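Local coordinates for taurocyamine kinase (Schistosoma mansoni, PDB 4WOD), which catalyses the reversible, magnesium-dependent transfer of phosphate from ATP to the guanidino group of taurocyamine, at residues T275-V280 and D320-R325; H300-R305 and S340-L345; K401-G406 and E429-S434; F496-S501 and I628-S633. The protein carries 4 engineered substitutions. All blocks are in the same frame, centred on the assembly; numbering follows the deposited sequence.

Contact 1: T275-V280 and D320-R325; sequences TLRASV and DLSNKR
Arg277 and Asp320 reach for each other from opposite directions and close a salt bridge over two antiparallel strands. The carboxylate comes to the edge of the guanidinium, the two planes only 19° apart. Arg277 NH1 donates to Asp320 OD2 over 2.9 Å, meeting that oxygen from above the carboxylate plane; the second link, NH2 to OD1, is modelled so short that its length is doubtful. Ser279 CB covers part of one guanidinium face near its rim, and Ser279 OG adds a weak bond to Asp320 OD2.

The backbone beneath is close-knit. Val280 and Leu321 form a hydrogen-bonded pair, with Leu321 N 2.9 Å from Val280 O and Val280 N 3.1 Å from Leu321 O. Ser279 and Ser322 make the neighbouring non-hydrogen-bonded pair, their CA atoms 4.1 Å apart. Further along, the main-chain link from Asn323 N to Ala278 O is weak, and the Asn323 side chain supplies the stronger bonds. A chi1 of 50° turns its amide across to the other strand. Asn323 OD1 receives Ala278 N (2.7 Å) in the carbonyl plane. Asn323 ND2 gives an almost straight bond to Leu276 O (2.9 Å) and also holds Arg325 O.

Beyond this amide the contact slackens, for Lys324 points away and the exposed Arg325 adds little but its carbonyl. Val280 and Leu321 share the sheet face packed on helix 331-355, whereas the Arg277 side gathers Arg121 and Arg305, consistent with the predicted ATP site on the antiparallel sheet of a phosphagen kinase catalytic domain.

Contact 2: H300-R305 and S340-L345; sequences HGIQPR and SGVRAL
Helix-on-sheet packing in the phosphagen kinase catalytic domain is illustrated by Ile302, on the edge strand 302-306, lying against Gly341, Val342 and Leu345 of helix 331-355. The segment axes run 9.2 Å apart, at 63°. Each branch of the isoleucine has its own task. Its chi1 of -66° sets CG1 beside the backbone N, and from there CG1 rests on the Gly341 backbone while Ile302 CD1 continues to Val342 CG2 (3.8 Å), the two side chains meeting at about a right angle. Ile302 CG2 lies 3.8 Å from Leu345 CD1, these side chains sliding past each other in opposite directions.

With no side chain on Gly341, the main chains come close: Gly341 CA makes a CH...O contact of 3.3 Å with His300 O. The His300 imidazole extends the interface along the helix, CD2 lying 3.6 Å from Ala344 CB and ND1 3.8 Å from Leu345 CD2, both approached obliquely. Both partners are methyl groups; the polar need of His300 ND1 is met by Ile296 O.

Just before the strand, Gly301, with positive phi, is the C-prime residue of a Schellman motif ending helix 293-299. Ile302 and Val342 both touch Leu321 of the adjacent strand 318-323, and Leu345 also packs on Cys297 of helix 293-299.

Contact 3: K401-G406 and E429-S434; sequences KRTTHG and EAECYS
Two glutamates reach Thr403, Thr404 and His405 by different first torsions. In Glu429, chi1 of 68° folds CG back over its own backbone; in Glu431, chi1 of -171° swings CG opposite the N. Both chains run extended beyond CG, carrying their carboxylates to the turn formed by Thr403-Gly406.

The Glu429 carboxylate is shared. Glu429 OE1 uses the syn lone pair to accept from His405 ND1 (2.9 Å), in the plane of the ring and nearly straight, at 172°. OE2 takes the hydroxyl of Thr403, modelled so close that the length is doubtful, and weakly the backbone N of His405. Glu431 grips Thr404 twice: OE2 accepts from Thr404 N (2.9 Å), met from above the carboxylate plane, and OE1 accepts from Thr404 OG1 (3.0 Å) on its syn side. Thr403 CG2 completes the interface 4.0 Å from Cys432 SG, and Thr403 OG1 is also bonded to Ala407 N.

The contact thus ties a loop before helix 409-418 to the turn Glu429-Cys432 that leads into helix 432-435, in the small N-terminal domain of the second kinase unit. Two acidic groups so near His405 would probably favour its protonated form, although its charge is not seen.

Contact 4: F496-S501 and I628-S633; sequences FPTIMS and ITCCPS
The Phe496 ring presents its edge to Ile628, whose CG2 lies in the ring plane 3.6 Å from Phe496 CZ, the two side chains meeting at about a right angle. Cys630 CA (3.7 Å from Phe496 CD2) and Thr629 O (3.8 Å from Phe496 CE2) both come to the ring obliquely. Outside the two segments, His587 makes an edge-to-face pair with the same ring. The contact joins two loops of the phosphagen kinase catalytic domain, one of which, 628-633, bears Cys631, predicted to be the active-site cysteine.

The aromatic side chain leans onto that loop because chi1 of -69° turns CG away from the carbonyl carbon. Its own carbonyl is held separately: Phe496 O receives Met500 N (3.1 Å) and Ile499 N, a local fold leading up to helix 502-517, which Ser501 N-caps. Two residues after Phe496, Thr498 divides its branches by chemistry. Thr498 CG2 packs 3.6 Å from Cys630 SG, whereas OG1 bonds to Thr427 O. Cys630, in turn, carries its sulfur opposite its backbone N (chi1 178°), which takes it over to the methyl of Thr498.

Buried polar groups of the cysteine loop are met by several partners. Cys630 N bonds to Asp586 OD1 and Cys630 O to Thr427 OG1, so both the N-H and the C=O of Cys630, just ahead of Cys631, are satisfied. Cys631 itself turns away from 496-501. Its sulfur accepts a long, weak bond from Ser633 N, and Cys631 O accepts from Thr629 OG1 at 2.7 Å.

How the contacts relate
The four contacts show how chemistry follows position in a fold. Contacts 1 and 2 lie in one catalytic domain and share neighbouring strands: Asp320 O meets Arg305 N and Ser322 O meets Gln303 N. Both are buried, yet contact 1 is largely polar, beside a predicted nucleotide site, whereas contact 2 is apolar and carries no hydrogen bond. Contacts 3 and 4 form another pair, well removed from the first, contact 2 being about 17 Å from contact 3 between nearest atoms. Contact 3, partly exposed, relies on carboxylates; contact 4, buried, on an aromatic ring and sulfur. Tyr433 OH, bonded to Thr629 O, joins the small domain to the catalytic one.

Contact 1: T275-V280 and D320-R325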
loop_
_atom_site.group_PDB
_atom_site.type_symbol
_atom_site.label_atom_id
_atom_site.label_comp_id
_atom_site.label_asym_id
_atom_site.label_seq_id
_atom_site.Cartn_x
_atom_site.Cartn_y
_atom_site.Cartn_z
ATOM N N THR A 275 -23.078 -8.105 -8.010
ATOM C CA THR A 275 -22.736 -9.158 -7.052
ATOM C C THR A 275 -21.617 -10.068 -7.571
ATOM O O THR A 275 -21.254 -11.032 -6.924
ATOM C CB THR A 275 -23.954 -10.050 -6.663
ATOM O OG1 THR A 275 -24.148 -11.080 -7.635
ATOM C CG2 THR A 275 -25.227 -9.233 -6.541
ATOM N N LEU A 276 -21.064 -9.751 -8.732
ATOM C CA LEU A 276 -20.201 -10.698 -9.415
ATOM C C LEU A 276 -18.750 -10.645 -8.944
ATOM O O LEU A 276 -18.138 -9.580 -8.901
ATOM C CB LEU A 276 -20.266 -10.462 -10.927
ATOM C CG LEU A 276 -19.653 -11.542 -11.826
ATOM C CD1 LEU A 276 -20.742 -12.409 -12.424
ATOM C CD2 LEU A 276 -18.805 -10.909 -12.927
ATOM N N ARG A 277 -18.212 -11.806 -8.569
ATOM C CA ARG A 277 -16.781 -11.934 -8.291
ATOM C C ARG A 277 -16.205 -13.007 -9.191
ATOM O O ARG A 277 -16.446 -14.205 -8.979
ATOM C CB ARG A 277 -16.502 -12.276 -6.832
ATOM C CG ARG A 277 -15.010 -12.207 -6.491
ATOM C CD ARG A 277 -14.698 -12.643 -5.047
ATOM N NE ARG A 277 -14.254 -14.038 -5.010
ATOM C CZ ARG A 277 -12.984 -14.424 -4.885
ATOM N NH1 ARG A 277 -12.674 -15.716 -4.870
ATOM N NH2 ARG A 277 -12.022 -13.523 -4.758
ATOM N N ALA A 278 -15.496 -12.558 -10.222
ATOM C CA ALA A 278 -14.783 -13.442 -11.124
ATOM C C ALA A 278 -13.367 -13.512 -10.628
ATOM O O ALA A 278 -12.774 -12.479 -10.357
ATOM C CB ALA A 278 -14.817 -12.916 -12.539
ATOM N N SER A 279 -12.798 -14.700 -10.556
ATOM C CA SER A 279 -11.444 -14.796 -10.027
ATOM C C SER A 279 -10.658 -16.005 -10.530
ATOM O O SER A 279 -11.234 -16.967 -11.035
ATOM C CB SER A 279 -11.511 -14.837 -8.507
ATOM O OG SER A 279 -11.930 -16.116 -8.103
ATOM N N VAL A 280 -9.337 -15.940 -10.375
ATOM C CA VAL A 280 -8.461 -17.096 -10.543
ATOM C C VAL A 280 -7.611 -17.293 -9.297
ATOM O O VAL A 280 -7.321 -16.325 -8.580
ATOM C CB VAL A 280 -7.505 -16.951 -11.750
ATOM C CG1 VAL A 280 -8.282 -16.969 -13.025
ATOM C CG2 VAL A 280 -6.630 -15.648 -11.630
ATOM N N ASP A 320 -5.548 -15.359 -4.917
ATOM C CA ASP A 320 -6.838 -15.155 -5.557
ATOM C C ASP A 320 -6.860 -13.737 -6.121
ATOM O O ASP A 320 -6.637 -12.761 -5.397
ATOM C CB ASP A 320 -7.976 -15.376 -4.555
ATOM C CG ASP A 320 -9.353 -15.307 -5.201
ATOM O OD1 ASP A 320 -9.846 -14.182 -5.431
ATOM O OD2 ASP A 320 -9.956 -16.375 -5.461
ATOM N N LEU A 321 -7.094 -13.633 -7.424
ATOM C CA LEU A 321 -7.160 -12.355 -8.122
ATOM C C LEU A 321 -8.549 -12.204 -8.705
ATOM O O LEU A 321 -8.949 -13.043 -9.495
ATOM C CB LEU A 321 -6.127 -12.287 -9.254
ATOM C CG LEU A 321 -4.671 -12.542 -8.857
ATOM C CD1 LEU A 321 -3.810 -12.573 -10.099
ATOM C CD2 LEU A 321 -4.203 -11.451 -7.900
ATOM N N SER A 322 -9.269 -11.150 -8.332
ATOM C CA SER A 322 -10.632 -10.925 -8.853
ATOM C C SER A 322 -10.886 -9.469 -9.292
ATOM O O SER A 322 -10.138 -8.573 -8.928
ATOM C CB SER A 322 -11.670 -11.329 -7.798
ATOM O OG SER A 322 -11.494 -10.606 -6.596
ATOM N N ASN A 323 -11.939 -9.243 -10.086
ATOM C CA ASN A 323 -12.392 -7.890 -10.362
ATOM C C ASN A 323 -12.603 -7.128 -9.062
ATOM O O ASN A 323 -13.207 -7.651 -8.130
ATOM C CB ASN A 323 -13.699 -7.894 -11.182
ATOM C CG ASN A 323 -14.784 -8.800 -10.590
ATOM O OD1 ASN A 323 -14.653 -10.030 -10.575
ATOM N ND2 ASN A 323 -15.891 -8.187 -10.139
ATOM N N LYS A 324 -12.097 -5.900 -8.983
ATOM C CA LYS A 324 -12.308 -5.123 -7.761
ATOM C C LYS A 324 -13.693 -4.478 -7.732
ATOM O O LYS A 324 -14.167 -4.081 -6.677
ATOM C CB LYS A 324 -11.231 -4.045 -7.606
ATOM C CG LYS A 324 -11.342 -2.885 -8.608
ATOM C CD LYS A 324 -10.225 -1.854 -8.419
ATOM C CE LYS A 324 -10.396 -0.665 -9.379
ATOM N NZ LYS A 324 -9.233 0.278 -9.322
ATOM N N ARG A 325 -14.354 -4.380 -8.882
ATOM C CA ARG A 325 -15.611 -3.641 -8.928
ATOM C C ARG A 325 -16.826 -4.543 -8.879
ATOM O O ARG A 325 -16.810 -5.642 -9.416
ATOM C CB ARG A 325 -15.678 -2.756 -10.179
ATOM C CG ARG A 325 -14.785 -1.550 -10.110
ATOM C CD ARG A 325 -14.988 -0.650 -11.330
ATOM N NE ARG A 325 -13.866 0.257 -11.565
ATOM C CZ ARG A 325 -13.606 1.328 -10.820
ATOM N NH1 ARG A 325 -14.380 1.610 -9.771
ATOM N NH2 ARG A 325 -12.571 2.111 -11.112
#

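Contact 2: H300-R305 and S340-L345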
loop_
_atom_site.group_PDB
_atom_site.type_symbol
_atom_site.label_atom_id
_atom_site.label_comp_id
_atom_site.label_asym_id
_atom_site.label_seq_id
_atom_site.Cartn_x
_atom_site.Cartn_y
_atom_site.Cartn_z
ATOM N N HIS A 300 -4.788 -2.168 -12.043
ATOM C CA HIS A 300 -5.299 -2.998 -13.128
ATOM C C HIS A 300 -6.737 -3.480 -12.886
ATOM O O HIS A 300 -7.230 -4.363 -13.589
ATOM C CB HIS A 300 -4.365 -4.182 -13.351
ATOM C CG HIS A 300 -3.038 -3.789 -13.921
ATOM N ND1 HIS A 300 -1.954 -3.460 -13.132
ATOM C CD2 HIS A 300 -2.629 -3.639 -15.204
ATOM C CE1 HIS A 300 -0.931 -3.142 -13.908
ATOM N NE2 HIS A 300 -1.316 -3.241 -15.169
ATOM N N GLY A 301 -7.410 -2.886 -11.900
ATOM C CA GLY A 301 -8.809 -3.198 -11.633
ATOM C C GLY A 301 -8.979 -4.520 -10.910
ATOM O O GLY A 301 -10.023 -5.158 -10.997
ATOM N N ILE A 302 -7.938 -4.930 -10.191
ATOM C CA ILE A 302 -7.900 -6.236 -9.571
ATOM C C ILE A 302 -7.718 -6.127 -8.050
ATOM O O ILE A 302 -6.962 -5.276 -7.556
ATOM C CB ILE A 302 -6.769 -7.113 -10.177
ATOM C CG1 ILE A 302 -7.065 -7.421 -11.651
ATOM C CG2 ILE A 302 -6.631 -8.451 -9.435
ATOM C CD1 ILE A 302 -8.373 -8.180 -11.868
ATOM N N GLN A 303 -8.436 -6.985 -7.331
ATOM C CA GLN A 303 -8.287 -7.143 -5.885
ATOM C C GLN A 303 -7.646 -8.497 -5.563
ATOM O O GLN A 303 -8.193 -9.535 -5.917
ATOM C CB GLN A 303 -9.659 -7.031 -5.213
ATOM C CG GLN A 303 -9.700 -7.536 -3.768
ATOM C CD GLN A 303 -9.335 -6.459 -2.770
ATOM O OE1 GLN A 303 -8.750 -5.435 -3.131
ATOM N NE2 GLN A 303 -9.685 -6.677 -1.506
ATOM N N PRO A 304 -6.477 -8.495 -4.900
ATOM C CA PRO A 304 -5.834 -9.761 -4.528
ATOM C C PRO A 304 -6.197 -10.247 -3.113
ATOM O O PRO A 304 -6.409 -9.455 -2.202
ATOM C CB PRO A 304 -4.346 -9.421 -4.613
ATOM C CG PRO A 304 -4.291 -7.974 -4.196
ATOM C CD PRO A 304 -5.607 -7.336 -4.621
ATOM N N ARG A 305 -6.290 -11.554 -2.942
ATOM C CA ARG A 305 -6.472 -12.122 -1.616
ATOM C C ARG A 305 -5.533 -13.297 -1.443
ATOM O O ARG A 305 -5.401 -14.149 -2.336
ATOM C CB ARG A 305 -7.928 -12.544 -1.383
ATOM C CG ARG A 305 -8.932 -11.394 -1.337
ATOM C CD ARG A 305 -10.327 -11.844 -1.780
ATOM N NE ARG A 305 -11.362 -10.817 -1.601
ATOM C CZ ARG A 305 -12.130 -10.357 -2.591
ATOM N NH1 ARG A 305 -11.955 -10.814 -3.828
ATOM N NH2 ARG A 305 -13.055 -9.427 -2.365
ATOM N N SER A 340 -9.024 -8.679 -18.285
ATOM C CA SER A 340 -8.020 -7.735 -18.746
ATOM C C SER A 340 -6.943 -7.533 -17.700
ATOM O O SER A 340 -5.756 -7.618 -18.000
ATOM C CB SER A 340 -8.652 -6.388 -19.089
ATOM O OG SER A 340 -9.425 -6.503 -20.267
ATOM N N GLY A 341 -7.368 -7.235 -16.478
ATOM C CA GLY A 341 -6.435 -7.010 -15.388
ATOM C C GLY A 341 -5.615 -8.242 -15.040
ATOM O O GLY A 341 -4.388 -8.142 -14.876
ATOM N N VAL A 342 -6.272 -9.402 -14.930
ATOM C CA VAL A 342 -5.565 -10.608 -14.545
ATOM C C VAL A 342 -4.547 -10.951 -15.641
ATOM O O VAL A 342 -3.390 -11.304 -15.354
ATOM C CB VAL A 342 -6.526 -11.817 -14.282
ATOM C CG1 VAL A 342 -5.767 -13.107 -14.291
ATOM C CG2 VAL A 342 -7.262 -11.663 -12.941
ATOM N N ARG A 343 -4.979 -10.815 -16.894
ATOM C CA ARG A 343 -4.083 -11.073 -18.009
ATOM C C ARG A 343 -2.816 -10.188 -17.910
ATOM O O ARG A 343 -1.700 -10.699 -17.994
ATOM C CB ARG A 343 -4.796 -10.844 -19.348
ATOM C CG ARG A 343 -3.805 -10.772 -20.498
ATOM C CD ARG A 343 -4.473 -10.560 -21.853
ATOM N NE ARG A 343 -3.477 -10.714 -22.912
ATOM C CZ ARG A 343 -3.755 -10.733 -24.213
ATOM N NH1 ARG A 343 -5.013 -10.621 -24.623
ATOM N NH2 ARG A 343 -2.778 -10.887 -25.103
ATOM N N ALA A 344 -2.992 -8.883 -17.685
ATOM C CA ALA A 344 -1.856 -7.979 -17.499
ATOM C C ALA A 344 -0.943 -8.416 -16.342
ATOM O O ALA A 344 0.288 -8.346 -16.437
ATOM C CB ALA A 344 -2.347 -6.523 -17.261
ATOM N N LEU A 345 -1.546 -8.841 -15.239
ATOM C CA LEU A 345 -0.761 -9.222 -14.063
ATOM C C LEU A 345 0.027 -10.508 -14.292
ATOM O O LEU A 345 1.184 -10.627 -13.873
ATOM C CB LEU A 345 -1.668 -9.379 -12.848
ATOM C CG LEU A 345 -2.419 -8.145 -12.351
ATOM C CD1 LEU A 345 -3.291 -8.532 -11.159
ATOM C CD2 LEU A 345 -1.421 -7.023 -11.982
#

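Contact 3: K401-G406 and E429-S434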
loop_
_atom_site.group_PDB
_atom_site.type_symbol
_atom_site.label_atom_id
_atom_site.label_comp_id
_atom_site.label_asym_id
_atom_site.label_seq_id
_atom_site.Cartn_x
_atom_site.Cartn_y
_atom_site.Cartn_z
ATOM N N LYS A 401 21.794 -5.111 -18.431
ATOM C CA LYS A 401 23.076 -4.998 -17.748
ATOM C C LYS A 401 22.861 -4.991 -16.231
ATOM O O LYS A 401 21.890 -4.411 -15.732
ATOM C CB LYS A 401 23.823 -3.735 -18.201
ATOM C CG LYS A 401 25.191 -3.580 -17.550
ATOM C CD LYS A 401 26.268 -3.177 -18.552
ATOM C CE LYS A 401 27.552 -3.991 -18.348
ATOM N NZ LYS A 401 27.884 -4.177 -16.905
ATOM N N ARG A 402 23.762 -5.645 -15.503
ATOM C CA ARG A 402 23.728 -5.621 -14.039
ATOM C C ARG A 402 25.091 -5.231 -13.500
ATOM O O ARG A 402 26.118 -5.502 -14.139
ATOM C CB ARG A 402 23.324 -6.978 -13.460
ATOM C CG ARG A 402 21.940 -7.469 -13.884
ATOM C CD ARG A 402 21.208 -8.176 -12.729
ATOM N NE ARG A 402 19.819 -8.442 -13.099
ATOM C CZ ARG A 402 18.796 -8.417 -12.254
ATOM N NH1 ARG A 402 18.993 -8.158 -10.957
ATOM N NH2 ARG A 402 17.568 -8.671 -12.710
ATOM N N THR A 403 25.105 -4.605 -12.323
ATOM C CA THR A 403 26.365 -4.448 -11.603
ATOM C C THR A 403 26.821 -5.806 -11.105
ATOM O O THR A 403 26.089 -6.796 -11.188
ATOM C CB THR A 403 26.241 -3.493 -10.409
ATOM O OG1 THR A 403 25.305 -4.035 -9.466
ATOM C CG2 THR A 403 25.772 -2.139 -10.864
ATOM N N THR A 404 28.026 -5.844 -10.546
ATOM C CA THR A 404 28.625 -7.090 -10.120
ATOM C C THR A 404 27.727 -7.770 -9.102
ATOM O O THR A 404 27.666 -8.993 -9.030
ATOM C CB THR A 404 30.046 -6.864 -9.525
ATOM O OG1 THR A 404 30.861 -6.195 -10.494
ATOM C CG2 THR A 404 30.697 -8.186 -9.187
ATOM N N HIS A 405 26.994 -6.966 -8.336
ATOM C CA HIS A 405 26.190 -7.515 -7.260
ATOM C C HIS A 405 24.686 -7.429 -7.514
ATOM O O HIS A 405 23.885 -7.712 -6.628
ATOM C CB HIS A 405 26.591 -6.834 -5.969
ATOM C CG HIS A 405 28.073 -6.851 -5.758
ATOM N ND1 HIS A 405 28.816 -5.705 -5.576
ATOM C CD2 HIS A 405 28.960 -7.878 -5.774
ATOM C CE1 HIS A 405 30.092 -6.026 -5.445
ATOM N NE2 HIS A 405 30.207 -7.340 -5.560
ATOM N N GLY A 406 24.311 -7.080 -8.742
ATOM C CA GLY A 406 22.943 -7.302 -9.178
ATOM C C GLY A 406 22.031 -6.109 -9.398
ATOM O O GLY A 406 20.834 -6.280 -9.647
ATOM N N GLU A 429 23.586 0.314 -5.571
ATOM C CA GLU A 429 24.883 0.162 -4.892
ATOM C C GLU A 429 25.864 1.164 -5.494
ATOM O O GLU A 429 25.603 1.718 -6.560
ATOM C CB GLU A 429 25.422 -1.268 -5.026
ATOM C CG GLU A 429 25.836 -1.661 -6.436
ATOM C CD GLU A 429 26.620 -2.959 -6.438
ATOM O OE1 GLU A 429 27.508 -3.106 -5.570
ATOM O OE2 GLU A 429 26.333 -3.848 -7.274
ATOM N N ALA A 430 26.999 1.369 -4.836
ATOM C CA ALA A 430 27.973 2.351 -5.263
ATOM C C ALA A 430 28.415 2.129 -6.695
ATOM O O ALA A 430 28.671 3.094 -7.416
ATOM C CB ALA A 430 29.197 2.337 -4.335
ATOM N N GLU A 431 28.506 0.862 -7.097
ATOM C CA GLU A 431 29.025 0.513 -8.422
ATOM C C GLU A 431 28.121 1.053 -9.540
ATOM O O GLU A 431 28.540 1.203 -10.693
ATOM C CB GLU A 431 29.185 -1.004 -8.551
ATOM C CG GLU A 431 29.913 -1.438 -9.824
ATOM C CD GLU A 431 29.966 -2.944 -9.979
ATOM O OE1 GLU A 431 30.373 -3.620 -9.013
ATOM O OE2 GLU A 431 29.592 -3.456 -11.060
ATOM N N CYS A 432 26.879 1.346 -9.189
ATOM C CA CYS A 432 25.943 1.932 -10.137
ATOM C C CYS A 432 26.523 3.187 -10.794
ATOM O O CYS A 432 26.282 3.440 -11.985
ATOM C CB CYS A 432 24.615 2.246 -9.431
ATOM S SG CYS A 432 23.590 0.788 -9.135
ATOM N N TYR A 433 27.318 3.948 -10.034
ATOM C CA TYR A 433 27.852 5.205 -10.533
ATOM C C TYR A 433 29.028 5.044 -11.505
ATOM O O TYR A 433 29.521 6.025 -12.047
ATOM C CB TYR A 433 28.276 6.105 -9.368
ATOM C CG TYR A 433 27.086 6.608 -8.578
ATOM C CD1 TYR A 433 26.369 7.728 -8.999
ATOM C CD2 TYR A 433 26.662 5.950 -7.431
ATOM C CE1 TYR A 433 25.275 8.209 -8.273
ATOM C CE2 TYR A 433 25.548 6.406 -6.707
ATOM C CZ TYR A 433 24.868 7.533 -7.128
ATOM O OH TYR A 433 23.766 7.988 -6.400
ATOM N N SER A 434 29.486 3.830 -11.718
ATOM C CA SER A 434 30.419 3.612 -12.812
ATOM C C SER A 434 29.757 2.737 -13.880
ATOM O O SER A 434 29.862 3.040 -15.062
ATOM C CB SER A 434 31.734 2.995 -12.307
ATOM O OG SER A 434 31.539 1.673 -11.847
#

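Contact 4: F496-S501 and I628-S633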
loop_
_atom_site.group_PDB
_atom_site.type_symbol
_atom_site.label_atom_id
_atom_site.label_comp_id
_atom_site.label_asym_id
_atom_site.label_seq_id
_atom_site.Cartn_x
_atom_site.Cartn_y
_atom_site.Cartn_z
ATOM N N PHE A 496 22.704 -1.058 -1.415
ATOM C CA PHE A 496 21.955 0.035 -0.755
ATOM C C PHE A 496 20.590 -0.422 -0.224
ATOM O O PHE A 496 20.126 -1.505 -0.590
ATOM C CB PHE A 496 21.804 1.205 -1.734
ATOM C CG PHE A 496 23.088 1.903 -2.030
ATOM C CD1 PHE A 496 24.240 1.626 -1.289
ATOM C CD2 PHE A 496 23.157 2.842 -3.056
ATOM C CE1 PHE A 496 25.434 2.294 -1.562
ATOM C CE2 PHE A 496 24.331 3.495 -3.332
ATOM C CZ PHE A 496 25.477 3.220 -2.583
ATOM N N PRO A 497 19.934 0.390 0.659
ATOM C CA PRO A 497 18.698 -0.101 1.286
ATOM C C PRO A 497 17.563 -0.333 0.296
ATOM O O PRO A 497 16.534 -0.834 0.690
ATOM C CB PRO A 497 18.320 1.013 2.285
ATOM C CG PRO A 497 19.642 1.705 2.597
ATOM C CD PRO A 497 20.416 1.646 1.275
ATOM N N THR A 498 17.759 0.042 -0.961
ATOM C CA THR A 498 16.746 -0.160 -1.989
ATOM C C THR A 498 16.588 -1.651 -2.312
ATOM O O THR A 498 15.487 -2.191 -2.236
ATOM C CB THR A 498 17.100 0.620 -3.277
ATOM O OG1 THR A 498 18.483 0.424 -3.578
ATOM C CG2 THR A 498 16.813 2.132 -3.127
ATOM N N ILE A 499 17.700 -2.320 -2.632
ATOM C CA ILE A 499 17.642 -3.652 -3.198
ATOM C C ILE A 499 18.308 -4.709 -2.333
ATOM O O ILE A 499 18.151 -5.905 -2.594
ATOM C CB ILE A 499 18.282 -3.673 -4.636
ATOM C CG1 ILE A 499 19.810 -3.492 -4.586
ATOM C CG2 ILE A 499 17.653 -2.605 -5.479
ATOM C CD1 ILE A 499 20.496 -3.715 -5.950
ATOM N N MET A 500 19.005 -4.278 -1.281
ATOM C CA MET A 500 19.809 -5.193 -0.481
ATOM C C MET A 500 18.935 -6.292 0.124
ATOM O O MET A 500 17.718 -6.119 0.307
ATOM C CB MET A 500 20.560 -4.442 0.633
ATOM C CG MET A 500 19.628 -3.879 1.673
ATOM S SD MET A 500 20.459 -2.666 2.716
ATOM C CE MET A 500 21.797 -3.625 3.399
ATOM N N SER A 501 19.558 -7.421 0.419
ATOM C CA SER A 501 18.818 -8.573 0.926
ATOM C C SER A 501 18.580 -8.405 2.414
ATOM O O SER A 501 19.133 -7.483 3.035
ATOM C CB SER A 501 19.559 -9.874 0.654
ATOM O OG SER A 501 20.647 -10.070 1.552
ATOM N N ILE A 628 29.387 8.756 -1.722
ATOM C CA ILE A 628 28.348 8.074 -2.491
ATOM C C ILE A 628 27.116 7.829 -1.636
ATOM O O ILE A 628 27.229 7.430 -0.473
ATOM C CB ILE A 628 28.879 6.740 -3.047
ATOM C CG1 ILE A 628 29.962 7.034 -4.083
ATOM C CG2 ILE A 628 27.731 5.880 -3.641
ATOM C CD1 ILE A 628 30.908 5.884 -4.275
ATOM N N THR A 629 25.948 8.104 -2.210
ATOM C CA THR A 629 24.667 7.933 -1.542
ATOM C C THR A 629 23.685 7.282 -2.515
ATOM O O THR A 629 23.898 7.266 -3.738
ATOM C CB THR A 629 24.077 9.286 -1.027
ATOM O OG1 THR A 629 23.852 10.180 -2.124
ATOM C CG2 THR A 629 25.037 9.967 -0.045
ATOM N N CYS A 630 22.612 6.739 -1.962
ATOM C CA CYS A 630 21.571 6.119 -2.766
ATOM C C CYS A 630 20.984 7.075 -3.816
ATOM O O CYS A 630 20.948 6.746 -5.002
ATOM C CB CYS A 630 20.478 5.586 -1.844
ATOM S SG CYS A 630 19.097 4.855 -2.682
ATOM N N CYS A 631 20.503 8.238 -3.389
ATOM C CA CYS A 631 20.016 9.232 -4.337
ATOM C C CYS A 631 21.170 10.102 -4.846
ATOM O O CYS A 631 21.995 10.575 -4.061
ATOM C CB CYS A 631 18.924 10.106 -3.697
ATOM S SG CYS A 631 18.020 11.143 -4.868
ATOM N N PRO A 632 21.241 10.305 -6.168
ATOM C CA PRO A 632 22.294 11.140 -6.753
ATOM C C PRO A 632 22.176 12.603 -6.314
ATOM O O PRO A 632 23.114 13.355 -6.467
ATOM C CB PRO A 632 22.070 10.995 -8.262
ATOM C CG PRO A 632 21.268 9.760 -8.424
ATOM C CD PRO A 632 20.415 9.653 -7.198
ATOM N N SER A 633 21.031 12.997 -5.777
ATOM C CA SER A 633 20.848 14.361 -5.312
ATOM C C SER A 633 21.715 14.659 -4.084
ATOM O O SER A 633 21.986 15.832 -3.773
ATOM C CB SER A 633 19.378 14.609 -4.970
ATOM O OG SER A 633 19.008 13.897 -3.800
#